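Local atomic coordinates of A-type flavoprotein (Giardia intestinalis, PDB entry 2Q9U), a protein that probably scavenges oxygen by reducing it at a non-haem diiron centre, with electrons passed through bound flavin mononucleotide. Residues Y246-S250 / K251-C255; F207-Q210 / M211-A214; K95-Y98 / H99-T102. One frame throughout, in Å; residues are numbered along the deposited sequence.

Contact 1 (Y246-S250 / K251-C255); sequences YDRWS and KGQHC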
loop_
_atom_site.group_PDB
_atom_site.type_symbol
_atom_site.label_atom_id
_atom_site.label_comp_id
_atom_site.label_asym_id
_atom_site.label_seq_id
_atom_site.Cartn_x
_atom_site.Cartn_y
_atom_site.Cartn_z
ATOM N N TYR A 246 10.131 -17.018 -26.347
ATOM C CA TYR A 246 11.314 -16.191 -26.609
ATOM C C TYR A 246 11.581 -16.038 -28.112
ATOM O O TYR A 246 11.936 -14.950 -28.600
ATOM C CB TYR A 246 12.548 -16.796 -25.946
ATOM C CG TYR A 246 12.830 -16.365 -24.543
ATOM C CD1 TYR A 246 12.158 -15.291 -23.942
ATOM C CD2 TYR A 246 13.824 -17.017 -23.810
ATOM C CE1 TYR A 246 12.448 -14.908 -22.630
ATOM C CE2 TYR A 246 14.130 -16.642 -22.527
ATOM C CZ TYR A 246 13.446 -15.589 -21.935
ATOM O OH TYR A 246 13.799 -15.248 -20.657
ATOM N N ASP A 247 11.416 -17.130 -28.846
ATOM C CA ASP A 247 11.647 -17.089 -30.302
ATOM C C ASP A 247 10.676 -16.141 -31.019
ATOM O O ASP A 247 11.105 -15.306 -31.821
ATOM C CB ASP A 247 11.567 -18.489 -30.905
ATOM C CG ASP A 247 11.963 -18.497 -32.378
ATOM O OD1 ASP A 247 13.104 -18.086 -32.665
ATOM O OD2 ASP A 247 11.121 -18.867 -33.232
ATOM N N ARG A 248 9.382 -16.274 -30.730
ATOM C CA ARG A 248 8.384 -15.384 -31.301
ATOM C C ARG A 248 8.681 -13.953 -30.895
ATOM O O ARG A 248 8.761 -13.067 -31.747
ATOM C CB ARG A 248 6.959 -15.780 -30.895
ATOM C CG ARG A 248 6.392 -16.982 -31.663
ATOM C CD ARG A 248 4.913 -17.233 -31.296
ATOM N NE ARG A 248 4.731 -17.356 -29.838
ATOM C CZ ARG A 248 4.719 -18.507 -29.169
ATOM N NH1 ARG A 248 4.880 -19.662 -29.815
ATOM N NH2 ARG A 248 4.556 -18.509 -27.848
ATOM N N TRP A 249 8.889 -13.724 -29.598
ATOM C CA TRP A 249 9.155 -12.363 -29.131
ATOM C C TRP A 249 10.395 -11.751 -29.788
ATOM O O TRP A 249 10.356 -10.593 -30.212
ATOM C CB TRP A 249 9.257 -12.293 -27.589
ATOM C CG TRP A 249 9.887 -11.004 -27.152
ATOM C CD1 TRP A 249 9.346 -9.745 -27.263
ATOM C CD2 TRP A 249 11.193 -10.842 -26.594
ATOM N NE1 TRP A 249 10.239 -8.809 -26.791
ATOM C CE2 TRP A 249 11.386 -9.450 -26.380
ATOM C CE3 TRP A 249 12.236 -11.737 -26.261
ATOM C CZ2 TRP A 249 12.574 -8.930 -25.835
ATOM C CZ3 TRP A 249 13.434 -11.214 -25.718
ATOM C CH2 TRP A 249 13.589 -9.818 -25.514
ATOM N N SER A 250 11.489 -12.514 -29.888
ATOM C CA SER A 250 12.734 -12.003 -30.500
ATOM C C SER A 250 12.503 -11.576 -31.963
ATOM O O SER A 250 13.235 -10.732 -32.490
ATOM C CB SER A 250 13.874 -13.019 -30.449
ATOM O OG SER A 250 13.566 -14.177 -31.218
ATOM N N LYS A 251 11.480 -12.154 -32.586
ATOM C CA LYS A 251 11.120 -11.857 -33.977
ATOM C C LYS A 251 9.911 -10.888 -34.095
ATOM O O LYS A 251 9.454 -10.560 -35.203
ATOM C CB LYS A 251 10.853 -13.176 -34.694
ATOM C CG LYS A 251 12.103 -14.040 -34.856
ATOM C CD LYS A 251 11.728 -15.428 -35.312
ATOM C CE LYS A 251 12.972 -16.235 -35.634
ATOM N NZ LYS A 251 12.634 -17.665 -35.675
ATOM N N GLY A 252 9.401 -10.425 -32.955
ATOM C CA GLY A 252 8.258 -9.514 -32.970
ATOM C C GLY A 252 6.956 -10.182 -33.372
ATOM O O GLY A 252 6.011 -9.520 -33.822
ATOM N N GLN A 253 6.884 -11.493 -33.160
ATOM C CA GLN A 253 5.732 -12.277 -33.542
ATOM C C GLN A 253 4.903 -12.681 -32.320
ATOM O O GLN A 253 4.111 -13.629 -32.396
ATOM C CB GLN A 253 6.208 -13.536 -34.289
ATOM C CG GLN A 253 6.928 -13.223 -35.595
ATOM C CD GLN A 253 7.684 -14.426 -36.145
ATOM O OE1 GLN A 253 7.825 -15.455 -35.474
ATOM N NE2 GLN A 253 8.168 -14.297 -37.364
ATOM N N HIS A 254 5.103 -11.972 -31.205
ATOM C CA HIS A 254 4.531 -12.356 -29.903
ATOM C C HIS A 254 3.172 -11.707 -29.614
ATOM O O HIS A 254 2.577 -11.922 -28.538
ATOM C CB HIS A 254 5.508 -12.014 -28.758
ATOM C CG HIS A 254 5.860 -10.558 -28.688
ATOM N ND1 HIS A 254 6.510 -9.897 -29.705
ATOM C CD2 HIS A 254 5.595 -9.621 -27.745
ATOM C CE1 HIS A 254 6.647 -8.618 -29.388
ATOM N NE2 HIS A 254 6.103 -8.428 -28.196
ATOM N N CYS A 255 2.653 -10.930 -30.551
ATOM C CA CYS A 255 1.466 -10.166 -30.196
ATOM C C CYS A 255 0.128 -10.935 -30.307
ATOM O O CYS A 255 0.022 -11.997 -30.958
ATOM C CB CYS A 255 1.520 -8.768 -30.822
ATOM S SG CYS A 255 3.045 -7.796 -30.219
#
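The indole of Trp249 presents an edge to one face of the His254 imidazole, a T-shaped pair in which the five-membered ring of the indole stands at 85° to the imidazole and the two centroids are 4.7 Å apart. The touching atom is Trp249 CD1, poised over the centre of the imidazole and 3.6 Å from His254 CE1. Cys255 SG lies across the opposite face, displaced toward the rim, while Gly252 CA meets the ring at its edge, in plane. With its CG held between the backbone N and the carbonyl carbon (chi1 59°), His254 folds back beside Trp249, and the two side chains point the same way. Its ND1 is buried there without a partner in the model.

The turn that permits this is a Schellman motif closing helix 236-250. Arg248 O is gripped by two amides from opposite faces of its carbonyl plane: Lys251 N at 3.0 Å and Gln253 N at 2.8 Å, the latter nearly straight (166°). Gly252, with positive phi, gives its N to Trp249 O at 2.9 Å. One turn back, Lys251 reaches Asp247 through an extended chain, and its NZ is 3.1 Å from both OD1 and OD2, a forked salt bridge on the syn lone pairs. Ser250 OG adds a bond of 2.8 Å to Asp247 O. The aliphatic part of Arg248 runs along the Gln253 carbonyl, while its guanidinium pairs with Glu245.

Trp249 is wedged between helix 189-204, at Thr200 and Leu204, and Met211 of helix 208-219, and its ring also meets Tyr306; beyond the turn, Cys255 packs on helix 386-409 as the chain heads for strand 258-263.

Contact 2 (F207-Q210 / M211-A214); sequences FSAQ and MRKA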
loop_
_atom_site.group_PDB
_atom_site.type_symbol
_atom_site.label_atom_id
_atom_site.label_comp_id
_atom_site.label_asym_id
_atom_site.label_seq_id
_atom_site.Cartn_x
_atom_site.Cartn_y
_atom_site.Cartn_z
ATOM N N PHE A 207 15.739 -5.845 -25.538
ATOM C CA PHE A 207 16.876 -6.689 -25.952
ATOM C C PHE A 207 16.513 -7.831 -26.934
ATOM O O PHE A 207 17.154 -8.900 -26.931
ATOM C CB PHE A 207 17.637 -7.193 -24.717
ATOM C CG PHE A 207 18.208 -6.073 -23.847
ATOM C CD1 PHE A 207 19.096 -5.136 -24.382
ATOM C CD2 PHE A 207 17.852 -5.965 -22.497
ATOM C CE1 PHE A 207 19.620 -4.121 -23.615
ATOM C CE2 PHE A 207 18.390 -4.968 -21.716
ATOM C CZ PHE A 207 19.271 -4.034 -22.276
ATOM N N SER A 208 15.513 -7.609 -27.799
ATOM C CA SER A 208 15.093 -8.699 -28.737
ATOM C C SER A 208 16.222 -9.127 -29.673
ATOM O O SER A 208 16.354 -10.313 -29.987
ATOM C CB SER A 208 13.845 -8.318 -29.562
ATOM O OG SER A 208 14.072 -7.116 -30.289
ATOM N N ALA A 209 17.051 -8.170 -30.097
ATOM C CA ALA A 209 18.155 -8.477 -31.013
ATOM C C ALA A 209 19.158 -9.398 -30.302
ATOM O O ALA A 209 19.631 -10.401 -30.871
ATOM C CB ALA A 209 18.827 -7.202 -31.484
ATOM N N GLN A 210 19.429 -9.091 -29.040
ATOM C CA GLN A 210 20.351 -9.894 -28.238
ATOM C C GLN A 210 19.762 -11.283 -27.983
ATOM O O GLN A 210 20.485 -12.269 -28.002
ATOM C CB GLN A 210 20.730 -9.177 -26.944
ATOM C CG GLN A 210 21.588 -7.888 -27.148
ATOM C CD GLN A 210 20.792 -6.627 -27.510
ATOM O OE1 GLN A 210 19.564 -6.656 -27.699
ATOM N NE2 GLN A 210 21.503 -5.499 -27.593
ATOM N N MET A 211 18.443 -11.370 -27.808
ATOM C CA MET A 211 17.773 -12.678 -27.702
ATOM C C MET A 211 17.865 -13.526 -28.974
ATOM O O MET A 211 18.046 -14.757 -28.885
ATOM C CB MET A 211 16.311 -12.530 -27.250
ATOM C CG MET A 211 15.561 -13.885 -27.115
ATOM S SD MET A 211 16.254 -14.954 -25.812
ATOM C CE MET A 211 15.771 -14.003 -24.358
ATOM N N ARG A 212 17.754 -12.872 -30.137
ATOM C CA ARG A 212 17.902 -13.554 -31.428
ATOM C C ARG A 212 19.282 -14.219 -31.494
ATOM O O ARG A 212 19.386 -15.395 -31.862
ATOM C CB ARG A 212 17.698 -12.584 -32.602
ATOM C CG ARG A 212 16.216 -12.254 -32.891
ATOM C CD ARG A 212 16.019 -11.625 -34.290
ATOM N NE ARG A 212 16.777 -10.384 -34.469
ATOM C CZ ARG A 212 16.386 -9.171 -34.076
ATOM N NH1 ARG A 212 15.229 -8.991 -33.455
ATOM N NH2 ARG A 212 17.171 -8.124 -34.310
ATOM N N LYS A 213 20.315 -13.479 -31.069
ATOM C CA LYS A 213 21.716 -13.963 -31.070
ATOM C C LYS A 213 21.864 -15.163 -30.149
ATOM O O LYS A 213 22.482 -16.175 -30.498
ATOM C CB LYS A 213 22.690 -12.837 -30.651
ATOM C CG LYS A 213 23.551 -13.039 -29.338
ATOM C CD LYS A 213 22.898 -12.559 -27.957
ATOM C CE LYS A 213 23.855 -11.824 -27.038
ATOM N NZ LYS A 213 24.240 -10.344 -27.357
ATOM N N ALA A 214 21.274 -15.042 -28.964
ATOM C CA ALA A 214 21.431 -16.028 -27.930
ATOM C C ALA A 214 20.732 -17.305 -28.372
ATOM O O ALA A 214 21.291 -18.385 -28.234
ATOM C CB ALA A 214 20.850 -15.501 -26.597
#
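Arg212 lays one face of its guanidinium over Ala209, one turn earlier in the same helix. The CG of Arg212 stands opposite its own carbonyl carbon (chi1 -78°), and a bend at chi3 (-59°) brings the flat group back over Ala209 CA, with Arg212 NH2 3.4 Å from Ala209 CB. Folded this way, the arginine gives NH1 to Ser250 O of the neighbouring helix. Met211 takes another course: CG lies trans to its backbone N (chi1 -180°), and bends at chi2 and chi3 carry the terminal methyl to the Tyr246 ring, while the base of the side chain lies against Ser250. Lys213 is modelled with chi1 away from any staggered position and with a doubtful fit against the Gln210 carbonyl; its NZ, as modelled, is bonded to Pro149 O. Beneath these side chains, Met211 N binds Phe207 O and Arg212 N binds Ser208 O, both at 2.9 Å, and Lys213 N reaches Ala209 O at 3.2 Å.

These are the first two turns of an alpha-helix, with Phe207 at the N-cap position. Phe207 touches His152 of the diiron pocket and comes within about 6 Å of a bound FMN, so helix 208-219 begins beside the redox centres of the flavodiiron protein.

Contact 3 (K95-Y98 / H99-T102); sequences KDHY and HKFT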
loop_
_atom_site.group_PDB
_atom_site.type_symbol
_atom_site.label_atom_id
_atom_site.label_comp_id
_atom_site.label_asym_id
_atom_site.label_seq_id
_atom_site.Cartn_x
_atom_site.Cartn_y
_atom_site.Cartn_z
ATOM N N LYS A 95 30.589 -10.364 -1.722
ATOM C CA LYS A 95 31.297 -9.240 -1.071
ATOM C C LYS A 95 31.921 -9.652 0.266
ATOM O O LYS A 95 33.122 -9.481 0.480
ATOM C CB LYS A 95 30.384 -8.025 -0.882
ATOM C CG LYS A 95 31.140 -6.783 -0.431
ATOM C CD LYS A 95 30.255 -5.548 -0.407
ATOM C CE LYS A 95 31.097 -4.291 -0.217
ATOM N NZ LYS A 95 32.152 -4.429 0.848
ATOM N N ASP A 96 31.097 -10.194 1.156
ATOM C CA ASP A 96 31.511 -10.450 2.530
ATOM C C ASP A 96 32.051 -11.867 2.683
ATOM O O ASP A 96 32.604 -12.222 3.724
ATOM C CB ASP A 96 30.343 -10.225 3.492
ATOM C CG ASP A 96 30.188 -8.771 3.893
ATOM O OD1 ASP A 96 31.212 -8.061 3.964
ATOM O OD2 ASP A 96 29.042 -8.339 4.136
ATOM N N HIS A 97 31.628 -12.768 1.781
ATOM C CA HIS A 97 31.678 -14.230 1.959
ATOM C C HIS A 97 32.549 -15.045 1.013
ATOM O O HIS A 97 32.662 -16.226 1.094
ATOM C CB HIS A 97 30.292 -14.847 1.956
ATOM C CG HIS A 97 29.393 -14.339 3.031
ATOM N ND1 HIS A 97 28.531 -13.289 2.849
ATOM C CD2 HIS A 97 29.217 -14.743 4.295
ATOM C CE1 HIS A 97 27.859 -13.077 3.950
ATOM N NE2 HIS A 97 28.266 -13.939 4.846
ATOM N N TYR A 98 33.142 -14.405 0.081
ATOM C CA TYR A 98 33.788 -15.156 -0.988
ATOM C C TYR A 98 34.994 -15.923 -0.457
ATOM O O TYR A 98 35.336 -16.991 -0.964
ATOM C CB TYR A 98 34.221 -14.215 -2.112
ATOM C CG TYR A 98 35.494 -13.454 -1.816
ATOM C CD1 TYR A 98 35.459 -12.233 -1.156
ATOM C CD2 TYR A 98 36.730 -13.958 -2.196
ATOM C CE1 TYR A 98 36.620 -11.535 -0.883
ATOM C CE2 TYR A 98 37.896 -13.268 -1.927
ATOM C CZ TYR A 98 37.835 -12.057 -1.272
ATOM O OH TYR A 98 38.995 -11.368 -1.003
ATOM N N HIS A 99 35.633 -15.369 0.568
ATOM C CA HIS A 99 36.772 -16.038 1.231
ATOM C C HIS A 99 36.433 -17.400 1.818
ATOM O O HIS A 99 37.335 -18.186 2.111
ATOM C CB HIS A 99 37.326 -15.188 2.372
ATOM C CG HIS A 99 38.359 -14.203 1.946
ATOM N ND1 HIS A 99 39.461 -14.559 1.198
ATOM C CD2 HIS A 99 38.458 -12.871 2.163
ATOM C CE1 HIS A 99 40.199 -13.483 0.981
ATOM N NE2 HIS A 99 39.607 -12.446 1.547
ATOM N N LYS A 100 35.144 -17.677 2.007
ATOM C CA LYS A 100 34.743 -18.938 2.619
ATOM C C LYS A 100 35.027 -20.123 1.719
ATOM O O LYS A 100 35.153 -21.257 2.201
ATOM C CB LYS A 100 33.285 -18.906 3.088
ATOM C CG LYS A 100 33.072 -17.816 4.161
ATOM C CD LYS A 100 31.698 -17.848 4.749
ATOM C CE LYS A 100 31.519 -16.757 5.832
ATOM N NZ LYS A 100 30.125 -16.813 6.392
ATOM N N PHE A 101 35.127 -19.865 0.416
ATOM C CA PHE A 101 35.529 -20.879 -0.526
ATOM C C PHE A 101 37.057 -20.865 -0.608
ATOM O O PHE A 101 37.643 -20.317 -1.549
ATOM C CB PHE A 101 34.873 -20.621 -1.891
ATOM C CG PHE A 101 33.369 -20.577 -1.832
ATOM C CD1 PHE A 101 32.622 -21.765 -1.840
ATOM C CD2 PHE A 101 32.702 -19.356 -1.753
ATOM C CE1 PHE A 101 31.220 -21.725 -1.788
ATOM C CE2 PHE A 101 31.301 -19.298 -1.698
ATOM C CZ PHE A 101 30.559 -20.489 -1.723
ATOM N N THR A 102 37.688 -21.476 0.401
ATOM C CA THR A 102 39.154 -21.395 0.609
ATOM C C THR A 102 39.953 -21.800 -0.606
ATOM O O THR A 102 40.999 -21.210 -0.931
ATOM C CB THR A 102 39.632 -22.374 1.711
ATOM O OG1 THR A 102 38.595 -22.591 2.666
ATOM C CG2 THR A 102 40.843 -21.805 2.399
HETATM O O HOH W 1 34.851 -13.511 2.839
HETATM O O HOH W 2 37.877 -17.766 -2.199
#
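Tyr98 and His99, neighbours in sequence, bring their rings together without forming either a parallel stack or a T: the planes are 31° apart and the centroids 4.1 Å. Tyr98 CZ lies over one face of the imidazole, offset toward its rim. The tyrosine gets there because its CG sits between the backbone N and the carbonyl carbon (chi1 79°), which turns the phenol to run beside His99; its OH is bonded to Lys124 N. At the edge of the Phe101 ring, near its plane, lies Tyr98 O, and the ring also meets Trp65.

Lys100 supplies the charged group. Its extended chain runs alongside His97 and packs NZ at the imidazole edge, in plane, 3.1 Å from His97 CD2. The salt-bridge partner of NZ is Glu63 of helix 62-72.

Among backbone bonds, Lys100 N reaches His97 O at 3.0 Å and Phe101 N reaches Tyr98 O at 3.2 Å, i to i+3 links of 3-10 type as the helix gives way to the loop. Phe101 then centres an inverse gamma turn. Two waters bridge the turn: one donates a hydrogen bond to Asp96 O (2.7 Å) and accepts one from His99 N (3.0 Å), the other donates to Tyr98 O (2.9 Å) and Phe101 O (2.6 Å).

His97 ND1 is bonded to Ser93 O and so acts as the donor; with the Lys100 ammonium close to the ring, a second proton on His97 is probably disfavoured, although Glu63 would offset part of that charge.

In the fold
Along the chain the order is contact 3, contact 2, contact 1. Contacts 1 and 2 have centres 11 Å apart and touch directly, the C-terminal end of helix 236-250 packing against the first turns of helix 208-219. Contact 3 lies about 41 Å from contact 1 and 34 Å from contact 2, centre to centre, at the end of helix 94-97 and in the loop leading to strand 105-108 of the seven-stranded sheet. Contacts 2 and 3 belong to the beta-lactamase-like diiron part, whereas contact 1 leads into strand 258-263 of the flavodoxin-like sheet. Helix 236-250, backed by helix 208-219, is thus the last helix before the chain enters the flavodoxin-like module.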